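PDB 1JHS: nuclear import protein MOG1 from Saccharomyces cerevisiae, which takes part in the Ran GTPase system, binding the GTPase GSP1 and acting in nuclear protein import and poly(A)+ mRNA export. Local coordinates for residues A[4-9]-A[13-18]; A[19-24]-A[53-58]; A[129-134]-A[177-182]; A[94-99]-A[167-172]. The protein carries 1 engineered substitution. One frame throughout, in Å; residues are numbered along the deposited sequence.

Contact 1: residues A[4-9]-A[13-18]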
loop_
_atom_site.group_PDB
_atom_site.type_symbol
_atom_site.label_atom_id
_atom_site.label_comp_id
_atom_site.label_asym_id
_atom_site.label_seq_id
_atom_site.Cartn_x
_atom_site.Cartn_y
_atom_site.Cartn_z
ATOM N N LYS A 4 0.882 -0.902 15.639
ATOM C CA LYS A 4 -0.076 -0.406 16.618
ATOM C C LYS A 4 -1.347 0.156 15.989
ATOM O O LYS A 4 -1.331 0.679 14.884
ATOM C CB LYS A 4 0.589 0.653 17.476
ATOM C CG LYS A 4 1.178 1.761 16.643
ATOM C CD LYS A 4 1.871 2.790 17.504
ATOM C CE LYS A 4 2.299 3.935 16.630
ATOM N NZ LYS A 4 2.923 5.010 17.447
ATOM N N GLU A 5 -2.446 0.055 16.721
ATOM C CA GLU A 5 -3.727 0.537 16.235
ATOM C C GLU A 5 -3.765 2.042 16.045
ATOM O O GLU A 5 -3.211 2.803 16.838
ATOM C CB GLU A 5 -4.851 0.113 17.187
ATOM C CG GLU A 5 -6.213 0.641 16.782
ATOM C CD GLU A 5 -7.358 0.060 17.596
ATOM O OE1 GLU A 5 -8.334 0.791 17.825
ATOM O OE2 GLU A 5 -7.294 -1.123 17.998
ATOM N N VAL A 6 -4.402 2.476 14.968
ATOM C CA VAL A 6 -4.535 3.905 14.709
ATOM C C VAL A 6 -5.956 4.167 14.295
ATOM O O VAL A 6 -6.635 3.272 13.778
ATOM C CB VAL A 6 -3.625 4.419 13.549
ATOM C CG1 VAL A 6 -2.173 4.475 13.983
ATOM C CG2 VAL A 6 -3.798 3.546 12.328
ATOM N N GLU A 7 -6.397 5.398 14.523
ATOM C CA GLU A 7 -7.730 5.821 14.137
ATOM C C GLU A 7 -7.621 6.647 12.869
ATOM O O GLU A 7 -6.800 7.563 12.787
ATOM C CB GLU A 7 -8.367 6.687 15.216
ATOM C CG GLU A 7 -8.848 5.910 16.409
ATOM C CD GLU A 7 -9.716 6.758 17.321
ATOM O OE1 GLU A 7 -9.875 7.985 17.072
ATOM O OE2 GLU A 7 -10.248 6.195 18.284
ATOM N N LEU A 8 -8.443 6.316 11.877
ATOM C CA LEU A 8 -8.423 7.053 10.629
ATOM C C LEU A 8 -9.744 7.793 10.438
ATOM O O LEU A 8 -10.762 7.418 11.011
ATOM C CB LEU A 8 -8.239 6.102 9.440
ATOM C CG LEU A 8 -7.074 5.115 9.444
ATOM C CD1 LEU A 8 -7.009 4.475 8.058
ATOM C CD2 LEU A 8 -5.768 5.814 9.746
ATOM N N TYR A 9 -9.713 8.830 9.610
ATOM C CA TYR A 9 -10.920 9.583 9.297
ATOM C C TYR A 9 -11.736 9.974 10.542
ATOM O O TYR A 9 -12.936 9.658 10.659
ATOM C CB TYR A 9 -11.780 8.758 8.331
ATOM C CG TYR A 9 -11.026 8.301 7.095
ATOM C CD1 TYR A 9 -10.591 6.977 6.961
ATOM C CD2 TYR A 9 -10.700 9.204 6.074
ATOM C CE1 TYR A 9 -9.852 6.567 5.850
ATOM C CE2 TYR A 9 -9.970 8.806 4.962
ATOM C CZ TYR A 9 -9.542 7.480 4.847
ATOM O OH TYR A 9 -8.816 7.091 3.730
ATOM N N ILE A 13 -12.652 4.720 11.169
ATOM C CA ILE A 13 -12.009 3.478 10.741
ATOM C C ILE A 13 -10.751 3.247 11.565
ATOM O O ILE A 13 -10.125 4.209 12.006
ATOM C CB ILE A 13 -11.600 3.595 9.246
ATOM C CG1 ILE A 13 -12.837 3.489 8.355
ATOM C CG2 ILE A 13 -10.587 2.507 8.864
ATOM C CD1 ILE A 13 -12.552 3.846 6.922
ATOM N N THR A 14 -10.395 1.984 11.805
ATOM C CA THR A 14 -9.152 1.689 12.505
ATOM C C THR A 14 -8.390 0.627 11.709
ATOM O O THR A 14 -8.976 -0.152 10.951
ATOM C CB THR A 14 -9.365 1.161 13.975
ATOM O OG1 THR A 14 -10.105 -0.069 13.956
ATOM C CG2 THR A 14 -10.122 2.195 14.812
ATOM N N THR A 15 -7.068 0.649 11.840
ATOM C CA THR A 15 -6.211 -0.352 11.219
ATOM C C THR A 15 -4.928 -0.222 12.027
ATOM O O THR A 15 -4.962 0.320 13.145
ATOM C CB THR A 15 -5.989 -0.093 9.693
ATOM O OG1 THR A 15 -5.180 -1.150 9.146
ATOM C CG2 THR A 15 -5.316 1.251 9.450
ATOM N N VAL A 16 -3.809 -0.716 11.511
ATOM C CA VAL A 16 -2.563 -0.586 12.272
ATOM C C VAL A 16 -1.466 -0.044 11.385
ATOM O O VAL A 16 -1.559 -0.155 10.164
ATOM C CB VAL A 16 -2.095 -1.953 12.822
ATOM C CG1 VAL A 16 -3.153 -2.533 13.747
ATOM C CG2 VAL A 16 -1.824 -2.935 11.650
ATOM N N VAL A 17 -0.461 0.587 12.007
ATOM C CA VAL A 17 0.722 1.065 11.297
ATOM C C VAL A 17 1.946 0.792 12.193
ATOM O O VAL A 17 1.818 0.617 13.421
ATOM C CB VAL A 17 0.671 2.592 10.904
ATOM C CG1 VAL A 17 -0.605 2.891 10.098
ATOM C CG2 VAL A 17 0.784 3.470 12.135
ATOM N N PRO A 18 3.149 0.726 11.598
ATOM C CA PRO A 18 4.338 0.460 12.419
ATOM C C PRO A 18 4.730 1.601 13.337
ATOM O O PRO A 18 4.404 2.758 13.086
ATOM C CB PRO A 18 5.453 0.238 11.387
ATOM C CG PRO A 18 4.718 -0.135 10.117
ATOM C CD PRO A 18 3.504 0.789 10.177
#

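Contact 2: residues A[19-24]-A[53-58]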
loop_
_atom_site.group_PDB
_atom_site.type_symbol
_atom_site.label_atom_id
_atom_site.label_comp_id
_atom_site.label_asym_id
_atom_site.label_seq_id
_atom_site.Cartn_x
_atom_site.Cartn_y
_atom_site.Cartn_z
ATOM N N PRO A 19 5.460 1.279 14.417
ATOM C CA PRO A 19 5.881 2.359 15.310
ATOM C C PRO A 19 6.864 3.267 14.547
ATOM O O PRO A 19 7.556 2.823 13.621
ATOM C CB PRO A 19 6.534 1.616 16.480
ATOM C CG PRO A 19 6.926 0.253 15.903
ATOM C CD PRO A 19 5.766 -0.051 14.985
ATOM N N GLY A 20 6.886 4.543 14.897
ATOM C CA GLY A 20 7.789 5.461 14.222
ATOM C C GLY A 20 7.205 6.077 12.963
ATOM O O GLY A 20 7.879 6.881 12.300
ATOM N N PHE A 21 5.975 5.694 12.614
ATOM C CA PHE A 21 5.317 6.238 11.425
ATOM C C PHE A 21 4.398 7.356 11.901
ATOM O O PHE A 21 3.610 7.159 12.824
ATOM C CB PHE A 21 4.494 5.164 10.702
ATOM C CG PHE A 21 5.291 4.330 9.743
ATOM C CD1 PHE A 21 6.326 3.516 10.197
ATOM C CD2 PHE A 21 5.001 4.346 8.369
ATOM C CE1 PHE A 21 7.064 2.729 9.305
ATOM C CE2 PHE A 21 5.734 3.563 7.477
ATOM C CZ PHE A 21 6.774 2.750 7.952
ATOM N N ILE A 22 4.507 8.522 11.280
ATOM C CA ILE A 22 3.702 9.656 11.678
ATOM C C ILE A 22 2.548 9.900 10.715
ATOM O O ILE A 22 2.648 9.629 9.514
ATOM C CB ILE A 22 4.567 10.938 11.754
ATOM C CG1 ILE A 22 3.695 12.153 12.074
ATOM C CG2 ILE A 22 5.257 11.165 10.441
ATOM C CD1 ILE A 22 4.503 13.427 12.264
ATOM N N ASP A 23 1.449 10.397 11.277
ATOM C CA ASP A 23 0.254 10.737 10.524
ATOM C C ASP A 23 0.593 12.080 9.878
ATOM O O ASP A 23 0.732 13.088 10.586
ATOM C CB ASP A 23 -0.928 10.883 11.490
ATOM C CG ASP A 23 -2.196 11.322 10.808
ATOM O OD1 ASP A 23 -2.143 11.827 9.659
ATOM O OD2 ASP A 23 -3.259 11.177 11.453
ATOM N N ALA A 24 0.739 12.100 8.550
ATOM C CA ALA A 24 1.101 13.334 7.877
ATOM C C ALA A 24 0.092 14.457 8.069
ATOM O O ALA A 24 0.462 15.627 7.979
ATOM C CB ALA A 24 1.341 13.082 6.375
ATOM N N THR A 53 13.692 3.378 6.644
ATOM C CA THR A 53 13.165 4.653 7.138
ATOM C C THR A 53 12.491 5.490 6.066
ATOM O O THR A 53 12.187 6.647 6.316
ATOM C CB THR A 53 14.265 5.578 7.801
ATOM O OG1 THR A 53 15.171 6.054 6.795
ATOM C CG2 THR A 53 15.071 4.824 8.853
ATOM N N ASN A 54 12.221 4.912 4.892
ATOM C CA ASN A 54 11.633 5.704 3.813
ATOM C C ASN A 54 10.304 5.230 3.230
ATOM O O ASN A 54 9.895 5.736 2.199
ATOM C CB ASN A 54 12.654 5.886 2.677
ATOM C CG ASN A 54 13.017 4.570 1.993
ATOM O OD1 ASN A 54 12.552 3.507 2.404
ATOM N ND2 ASN A 54 13.873 4.633 0.955
ATOM N N GLU A 55 9.628 4.287 3.878
ATOM C CA GLU A 55 8.327 3.818 3.355
ATOM C C GLU A 55 7.203 4.808 3.674
ATOM O O GLU A 55 7.307 5.593 4.598
ATOM C CB GLU A 55 7.946 2.457 3.959
ATOM C CG GLU A 55 8.996 1.359 3.753
ATOM C CD GLU A 55 10.037 1.355 4.864
ATOM O OE1 GLU A 55 9.952 2.221 5.765
ATOM O OE2 GLU A 55 10.924 0.480 4.853
ATOM N N SER A 56 6.135 4.777 2.890
ATOM C CA SER A 56 4.986 5.650 3.138
ATOM C C SER A 56 3.741 4.819 2.878
ATOM O O SER A 56 3.743 3.889 2.050
ATOM C CB SER A 56 5.020 6.901 2.245
ATOM O OG SER A 56 5.211 6.576 0.884
ATOM N N ILE A 57 2.693 5.153 3.602
ATOM C CA ILE A 57 1.432 4.429 3.543
ATOM C C ILE A 57 0.272 5.376 3.229
ATOM O O ILE A 57 0.120 6.407 3.882
ATOM C CB ILE A 57 1.131 3.765 4.924
ATOM C CG1 ILE A 57 2.277 2.808 5.316
ATOM C CG2 ILE A 57 -0.237 3.051 4.879
ATOM C CD1 ILE A 57 2.196 2.280 6.800
ATOM N N ILE A 58 -0.533 5.026 2.237
ATOM C CA ILE A 58 -1.694 5.841 1.896
ATOM C C ILE A 58 -2.933 4.945 1.899
ATOM O O ILE A 58 -2.917 3.862 1.343
ATOM C CB ILE A 58 -1.612 6.460 0.481
ATOM C CG1 ILE A 58 -0.463 7.468 0.385
ATOM C CG2 ILE A 58 -2.968 7.182 0.168
ATOM C CD1 ILE A 58 -0.349 8.097 -0.981
#

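Contact 3: residues A[129-134]-A[177-182]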
loop_
_atom_site.group_PDB
_atom_site.type_symbol
_atom_site.label_atom_id
_atom_site.label_comp_id
_atom_site.label_asym_id
_atom_site.label_seq_id
_atom_site.Cartn_x
_atom_site.Cartn_y
_atom_site.Cartn_z
ATOM N N ALA A 129 -3.329 -3.071 -1.518
ATOM C CA ALA A 129 -4.418 -3.900 -1.024
ATOM C C ALA A 129 -5.745 -3.270 -1.403
ATOM O O ALA A 129 -5.870 -2.049 -1.452
ATOM C CB ALA A 129 -4.339 -4.054 0.481
ATOM N N LEU A 130 -6.729 -4.118 -1.700
ATOM C CA LEU A 130 -8.068 -3.649 -2.032
ATOM C C LEU A 130 -9.002 -4.270 -1.011
ATOM O O LEU A 130 -8.909 -5.465 -0.746
ATOM C CB LEU A 130 -8.471 -4.129 -3.426
ATOM C CG LEU A 130 -9.959 -3.960 -3.771
ATOM C CD1 LEU A 130 -10.397 -2.455 -3.715
ATOM C CD2 LEU A 130 -10.188 -4.538 -5.180
ATOM N N ILE A 131 -9.869 -3.451 -0.418
ATOM C CA ILE A 131 -10.872 -3.917 0.536
ATOM C C ILE A 131 -12.170 -3.350 -0.042
ATOM O O ILE A 131 -12.374 -2.137 -0.034
ATOM C CB ILE A 131 -10.644 -3.331 1.949
ATOM C CG1 ILE A 131 -9.317 -3.853 2.510
ATOM C CG2 ILE A 131 -11.786 -3.762 2.866
ATOM C CD1 ILE A 131 -8.822 -3.159 3.802
ATOM N N ARG A 132 -13.031 -4.224 -0.549
ATOM C CA ARG A 132 -14.278 -3.761 -1.157
ATOM C C ARG A 132 -15.402 -3.602 -0.139
ATOM O O ARG A 132 -15.838 -4.591 0.455
ATOM C CB ARG A 132 -14.701 -4.757 -2.246
ATOM C CG ARG A 132 -13.533 -5.215 -3.160
ATOM C CD ARG A 132 -14.046 -5.671 -4.530
ATOM N NE ARG A 132 -14.399 -4.517 -5.355
ATOM C CZ ARG A 132 -14.987 -4.594 -6.551
ATOM N NH1 ARG A 132 -15.308 -5.776 -7.070
ATOM N NH2 ARG A 132 -15.203 -3.483 -7.254
ATOM N N LEU A 133 -15.849 -2.367 0.084
ATOM C CA LEU A 133 -16.969 -2.113 0.989
ATOM C C LEU A 133 -18.195 -1.927 0.084
ATOM O O LEU A 133 -18.710 -0.817 -0.100
ATOM C CB LEU A 133 -16.713 -0.863 1.820
ATOM C CG LEU A 133 -15.472 -0.970 2.721
ATOM C CD1 LEU A 133 -15.356 0.320 3.538
ATOM C CD2 LEU A 133 -15.592 -2.182 3.669
ATOM N N THR A 134 -18.616 -3.049 -0.501
ATOM C CA THR A 134 -19.729 -3.115 -1.440
ATOM C C THR A 134 -20.999 -2.435 -0.933
ATOM O O THR A 134 -21.683 -1.732 -1.688
ATOM C CB THR A 134 -19.993 -4.590 -1.780
ATOM O OG1 THR A 134 -18.749 -5.189 -2.192
ATOM C CG2 THR A 134 -21.011 -4.712 -2.882
ATOM N N ARG A 177 -6.152 -7.275 7.576
ATOM C CA ARG A 177 -6.815 -8.102 8.585
ATOM C C ARG A 177 -7.328 -7.293 9.760
ATOM O O ARG A 177 -8.353 -7.648 10.340
ATOM C CB ARG A 177 -5.877 -9.204 9.073
ATOM C CG ARG A 177 -5.778 -10.316 8.030
ATOM C CD ARG A 177 -5.226 -11.555 8.625
ATOM N NE ARG A 177 -5.576 -12.738 7.842
ATOM C CZ ARG A 177 -5.315 -12.876 6.564
ATOM N NH1 ARG A 177 -4.715 -11.877 5.940
ATOM N NH2 ARG A 177 -5.586 -14.021 5.930
ATOM N N LYS A 178 -6.633 -6.207 10.088
ATOM C CA LYS A 178 -7.013 -5.334 11.210
ATOM C C LYS A 178 -7.967 -4.195 10.845
ATOM O O LYS A 178 -8.446 -3.460 11.731
ATOM C CB LYS A 178 -5.758 -4.715 11.828
ATOM C CG LYS A 178 -4.922 -5.682 12.647
ATOM C CD LYS A 178 -5.520 -5.847 14.031
ATOM C CE LYS A 178 -4.560 -6.594 14.934
ATOM N NZ LYS A 178 -4.993 -6.467 16.366
ATOM N N PHE A 179 -8.246 -4.053 9.555
ATOM C CA PHE A 179 -9.103 -2.991 9.042
ATOM C C PHE A 179 -10.538 -3.111 9.558
ATOM O O PHE A 179 -11.185 -4.141 9.379
ATOM C CB PHE A 179 -9.095 -3.029 7.505
ATOM C CG PHE A 179 -9.790 -1.853 6.864
ATOM C CD1 PHE A 179 -9.097 -0.668 6.606
ATOM C CD2 PHE A 179 -11.142 -1.918 6.568
ATOM C CE1 PHE A 179 -9.765 0.457 6.049
ATOM C CE2 PHE A 179 -11.820 -0.799 6.018
ATOM C CZ PHE A 179 -11.122 0.379 5.764
ATOM N N HIS A 180 -11.042 -2.050 10.185
ATOM C CA HIS A 180 -12.401 -2.095 10.727
ATOM C C HIS A 180 -13.167 -0.785 10.595
ATOM O O HIS A 180 -12.642 0.296 10.911
ATOM C CB HIS A 180 -12.366 -2.493 12.217
ATOM C CG HIS A 180 -11.959 -3.913 12.459
ATOM N ND1 HIS A 180 -12.625 -4.985 11.902
ATOM C CD2 HIS A 180 -10.961 -4.441 13.215
ATOM C CE1 HIS A 180 -12.053 -6.111 12.303
ATOM N NE2 HIS A 180 -11.041 -5.807 13.100
ATOM N N VAL A 181 -14.408 -0.879 10.125
ATOM C CA VAL A 181 -15.234 0.313 10.014
ATOM C C VAL A 181 -15.927 0.431 11.371
ATOM O O VAL A 181 -16.675 -0.459 11.779
ATOM C CB VAL A 181 -16.294 0.209 8.884
ATOM C CG1 VAL A 181 -17.092 1.504 8.814
ATOM C CG2 VAL A 181 -15.598 -0.042 7.532
ATOM N N VAL A 182 -15.635 1.520 12.070
ATOM C CA VAL A 182 -16.194 1.776 13.395
ATOM C C VAL A 182 -17.489 2.570 13.306
ATOM O O VAL A 182 -18.456 2.267 14.007
ATOM C CB VAL A 182 -15.182 2.576 14.261
ATOM C CG1 VAL A 182 -15.830 3.027 15.568
ATOM C CG2 VAL A 182 -13.962 1.717 14.548
#

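Contact 4: residues A[94-99]-A[167-172]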
loop_
_atom_site.group_PDB
_atom_site.type_symbol
_atom_site.label_atom_id
_atom_site.label_comp_id
_atom_site.label_asym_id
_atom_site.label_seq_id
_atom_site.Cartn_x
_atom_site.Cartn_y
_atom_site.Cartn_z
ATOM N N GLN A 94 4.003 -10.641 -5.701
ATOM C CA GLN A 94 3.293 -11.486 -4.749
ATOM C C GLN A 94 1.809 -11.110 -4.841
ATOM O O GLN A 94 1.479 -9.967 -5.157
ATOM C CB GLN A 94 3.801 -11.231 -3.325
ATOM C CG GLN A 94 3.296 -12.252 -2.328
ATOM C CD GLN A 94 4.396 -12.743 -1.417
ATOM O OE1 GLN A 94 5.573 -12.640 -1.746
ATOM N NE2 GLN A 94 4.021 -13.303 -0.283
ATOM N N GLU A 95 0.918 -12.072 -4.600
ATOM C CA GLU A 95 -0.513 -11.769 -4.646
ATOM C C GLU A 95 -1.328 -12.809 -3.898
ATOM O O GLU A 95 -0.982 -13.985 -3.877
ATOM C CB GLU A 95 -1.013 -11.658 -6.088
ATOM C CG GLU A 95 -0.879 -12.938 -6.914
ATOM C CD GLU A 95 -1.431 -12.774 -8.325
ATOM O OE1 GLU A 95 -2.646 -13.004 -8.534
ATOM O OE2 GLU A 95 -0.647 -12.402 -9.228
ATOM N N ASP A 96 -2.411 -12.364 -3.277
ATOM C CA ASP A 96 -3.269 -13.271 -2.528
ATOM C C ASP A 96 -4.705 -12.765 -2.385
ATOM O O ASP A 96 -4.950 -11.569 -2.236
ATOM C CB ASP A 96 -2.760 -13.464 -1.095
ATOM C CG ASP A 96 -1.413 -14.164 -1.019
ATOM O OD1 ASP A 96 -0.380 -13.474 -0.826
ATOM O OD2 ASP A 96 -1.382 -15.409 -1.140
ATOM N N THR A 97 -5.647 -13.697 -2.430
ATOM C CA THR A 97 -7.027 -13.359 -2.153
ATOM C C THR A 97 -7.051 -13.613 -0.651
ATOM O O THR A 97 -6.910 -14.768 -0.203
ATOM C CB THR A 97 -8.027 -14.305 -2.830
ATOM O OG1 THR A 97 -8.110 -13.982 -4.221
ATOM C CG2 THR A 97 -9.404 -14.109 -2.233
ATOM N N VAL A 98 -7.202 -12.551 0.130
ATOM C CA VAL A 98 -7.226 -12.679 1.586
ATOM C C VAL A 98 -8.639 -13.100 2.041
ATOM O O VAL A 98 -8.798 -13.881 2.982
ATOM C CB VAL A 98 -6.823 -11.356 2.239
ATOM C CG1 VAL A 98 -7.141 -11.392 3.726
ATOM C CG2 VAL A 98 -5.307 -11.120 2.019
ATOM N N GLN A 99 -9.656 -12.585 1.357
ATOM C CA GLN A 99 -11.034 -12.954 1.681
ATOM C C GLN A 99 -11.837 -12.900 0.392
ATOM O O GLN A 99 -11.920 -11.852 -0.246
ATOM C CB GLN A 99 -11.634 -12.016 2.728
ATOM C CG GLN A 99 -12.967 -12.535 3.307
ATOM C CD GLN A 99 -13.457 -11.711 4.487
ATOM O OE1 GLN A 99 -14.004 -10.617 4.314
ATOM N NE2 GLN A 99 -13.242 -12.218 5.703
ATOM N N ALA A 167 8.728 -7.877 4.390
ATOM C CA ALA A 167 8.267 -7.229 5.611
ATOM C C ALA A 167 7.094 -6.300 5.275
ATOM O O ALA A 167 6.072 -6.295 5.976
ATOM C CB ALA A 167 9.401 -6.440 6.239
ATOM N N VAL A 168 7.237 -5.530 4.195
ATOM C CA VAL A 168 6.165 -4.630 3.784
ATOM C C VAL A 168 4.884 -5.413 3.451
ATOM O O VAL A 168 3.782 -5.000 3.789
ATOM C CB VAL A 168 6.605 -3.789 2.568
ATOM C CG1 VAL A 168 5.390 -3.078 1.921
ATOM C CG2 VAL A 168 7.649 -2.772 3.048
ATOM N N TYR A 169 5.040 -6.567 2.820
ATOM C CA TYR A 169 3.866 -7.356 2.475
ATOM C C TYR A 169 3.194 -7.876 3.735
ATOM O O TYR A 169 1.970 -7.983 3.788
ATOM C CB TYR A 169 4.239 -8.520 1.557
ATOM C CG TYR A 169 3.026 -9.162 0.932
ATOM C CD1 TYR A 169 2.199 -8.441 0.066
ATOM C CD2 TYR A 169 2.720 -10.502 1.174
ATOM C CE1 TYR A 169 1.100 -9.057 -0.560
ATOM C CE2 TYR A 169 1.625 -11.118 0.565
ATOM C CZ TYR A 169 0.830 -10.391 -0.304
ATOM O OH TYR A 169 -0.223 -11.017 -0.931
ATOM N N GLN A 170 3.978 -8.207 4.756
ATOM C CA GLN A 170 3.366 -8.680 5.991
ATOM C C GLN A 170 2.574 -7.521 6.614
ATOM O O GLN A 170 1.442 -7.693 7.063
ATOM C CB GLN A 170 4.418 -9.167 6.984
ATOM C CG GLN A 170 3.782 -9.727 8.240
ATOM C CD GLN A 170 4.806 -10.301 9.202
ATOM O OE1 GLN A 170 5.923 -10.673 8.793
ATOM N NE2 GLN A 170 4.434 -10.390 10.480
ATOM N N LEU A 171 3.164 -6.329 6.614
ATOM C CA LEU A 171 2.467 -5.150 7.153
ATOM C C LEU A 171 1.165 -4.934 6.399
ATOM O O LEU A 171 0.113 -4.727 6.998
ATOM C CB LEU A 171 3.351 -3.901 7.019
ATOM C CG LEU A 171 2.673 -2.543 7.200
ATOM C CD1 LEU A 171 2.079 -2.426 8.612
ATOM C CD2 LEU A 171 3.710 -1.431 6.970
ATOM N N LEU A 172 1.242 -4.992 5.074
ATOM C CA LEU A 172 0.065 -4.778 4.224
ATOM C C LEU A 172 -1.055 -5.746 4.604
ATOM O O LEU A 172 -2.218 -5.348 4.771
ATOM C CB LEU A 172 0.438 -4.966 2.756
ATOM C CG LEU A 172 -0.693 -4.656 1.751
ATOM C CD1 LEU A 172 -0.943 -3.130 1.677
ATOM C CD2 LEU A 172 -0.285 -5.217 0.362
#

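Contact 1: residues A[4-9]-A[13-18]
K4, V6 and L8 pair with V17, T15 and I13 along the antiparallel hairpin of strands 4-8 and 13-17, each pair joined by two backbone hydrogen bonds. Those donated by strand 4-8 are the shorter ones: K4 N to V17 O is 2.8 Å, and L8 N to I13 O is 2.7 Å with an almost straight N-H...O angle of 173°. The bond returned from I13 N to L8 O is longer, at 3.3 Å. Four of these carbonyls also accept CA-H contacts, as where E5 CA comes within 3.3 Å of T15 O.

Apolar packing gathers on the face carrying V6, L8, I13, T15 and V17. V6 and V17 cross at about a right angle, with V6 CG1 3.6 Å from V17 CG2. T15 turns its hydroxyl anti to the backbone N (chi1 -178°), directing OG1 to a hydrogen bond with M175 O, while its CG2 meets L8 CD1 at 3.9 Å. At the turn end, Y9 and I13 run side by side, and I13 CD1 touches Y9 CD1; the phenol oxygen itself bonds to T33 O.

Polar chains gather on the other face, where the extended side chain of E5 brings OE1 to 3.8 Å from the methyl CG2 of T14, a van der Waals touch and nothing stronger. K178 of helix 163-178 also packs on V16 there.

The backbone therefore fixes the register, while the side chains sort the hairpin into an oily face that meets strands 34-39 and 56-63 and a more polar one bearing two exposed glutamates.

Contact 2: residues A[19-24]-A[53-58]
F21 meets I57 and E55 with the CD2, CE2 and CZ side of its ring, reaching past strand 34-39, which runs between the two segments in the sheet; the CA atoms of F21 and S56 are accordingly 8.3 Å apart. The closest apolar packing is at I57. Its CD1 methyl sits 3.8 Å from F21 CD2 and equally near CE2, the two side chains crossing at about a right angle. I57 CG1 runs anti to its own carbonyl carbon (chi1 -58°) and carries that methyl up to the ring, while L171 and M175 of helix 163-178 cover I57 in turn.

Toward E55 the touches turn polar. F21 CZ is 3.9 Å from E55 OE1, with the ring and carboxylate planes 25° apart, but the glutamate spends its charge on other groups: OE1 bonds to N39 ND2, and OE2 takes the salt bridge from R164 and a hydrogen bond from A52 N. P19 O lies in the ring plane, at its edge.

An alanine in place of F21 removes the ring, which would probably open a gap between I57 CD1 and the E55 carboxylate. The contact bridges strand 34-39 at one end of the seven-stranded antiparallel sheet, on the side where helix 163-178 covers I57.

Contact 3: residues A[129-134]-A[177-182]
F179 and V181, which meet I131 and L133, flank H180, whose backbone N is hydrogen-bonded to T14 O, joining strand 180-181 to strand 13-17. Between strand 124-133 and the chain leaving helix 163-178, by contrast, everything is hydrocarbon.

I131 supplies the central touch. Its CD1 methyl stands over one face of the F179 ring, 3.9 Å from the centroid and 26° off the normal, a CH-pi contact displaced toward the rim; the nearest ring atom to I131 CD1 is F179 CG at 3.5 Å. In F179, CG lies opposite the backbone N (chi1 -172°), which takes the ring toward the strand. L133 CD1 comes near the ring plane, at the edge, but only at 4.5 Å from F179 CE2. Farther along, L133 and V181 meet tip to tip, with L133 CD1 4.0 Å from V181 CG2, and F187 packs on both.

Cut back to an alanine, F179 would lose its ring, and a gap is likely to open between I131, I13 and V140, all of which touch it. With no polar bond between these side chains, the contact rests on apolar packing, which joins the small three-stranded sheet and the chain leaving helix 163-178 to strand 124-133 of the large sheet.

Contact 4: residues A[94-99]-A[167-172]
Helix-on-sheet packing at the edge strand 87-99 is the setting in which Y169, projecting from helix 163-178, meets Q94 and D96. A chi1 of -167° extends the tyrosine side chain away from its own backbone N and carries the phenol across to the strand.

Two different approaches fix the ring. From above one face comes Q94, whose CG lies 3.9 Å from the ring centroid of Y169 in a CH-pi contact, offset toward the rim. The chain of Q94 bends at chi2, and its NE2 comes to 3.4 Å from Y169 CE2; the amide plane is turned 56° from the ring, so the two flat groups are not stacked. At the ring edge, and in its plane, lies D96 OD1. This D96 OD1 accepts a very short hydrogen bond of 2.5 Å from Y169 OH, while the carboxylate is rotated 37° from the plane of the ring.

The phenol oxygen is gripped a second time, by T105 OG1 of strand 103-113. That strand also bonds through its backbone to D96 at T105 and to Q94 at L107, so the groups around the hydroxyl are set by the pairing of the two strands. E95, between Q94 and D96, points away and makes a salt bridge to K71.

Face packing and the edge bond together probably restrict how the phenol can turn; the donated proton would probably also stabilise negative charge on D96. A buried tyrosine thus has its hydroxyl satisfied by D96 and T105 at the point where helix and strand meet.

Contact 1 is the one with direct backbone pairing; it lies farthest from the chain centre, and three of its touching residues are exposed. Contact 2 is the buried one and spans next-but-one strands of the seven-stranded sheet, which contacts 3 and 4 also reach. Those two, only partly buried, share helix 163-178: its C-terminal exit packs through pure hydrocarbon in contact 3, whereas its middle in contact 4 relies on a polar phenol grip. The hairpin of contact 1 meets the others directly, since strand 13-17 neighbours strand 180-181 of contact 3 and P18 touches both I57 of contact 2 and L171 of 167-172. Contacts 2 and 3 do not touch.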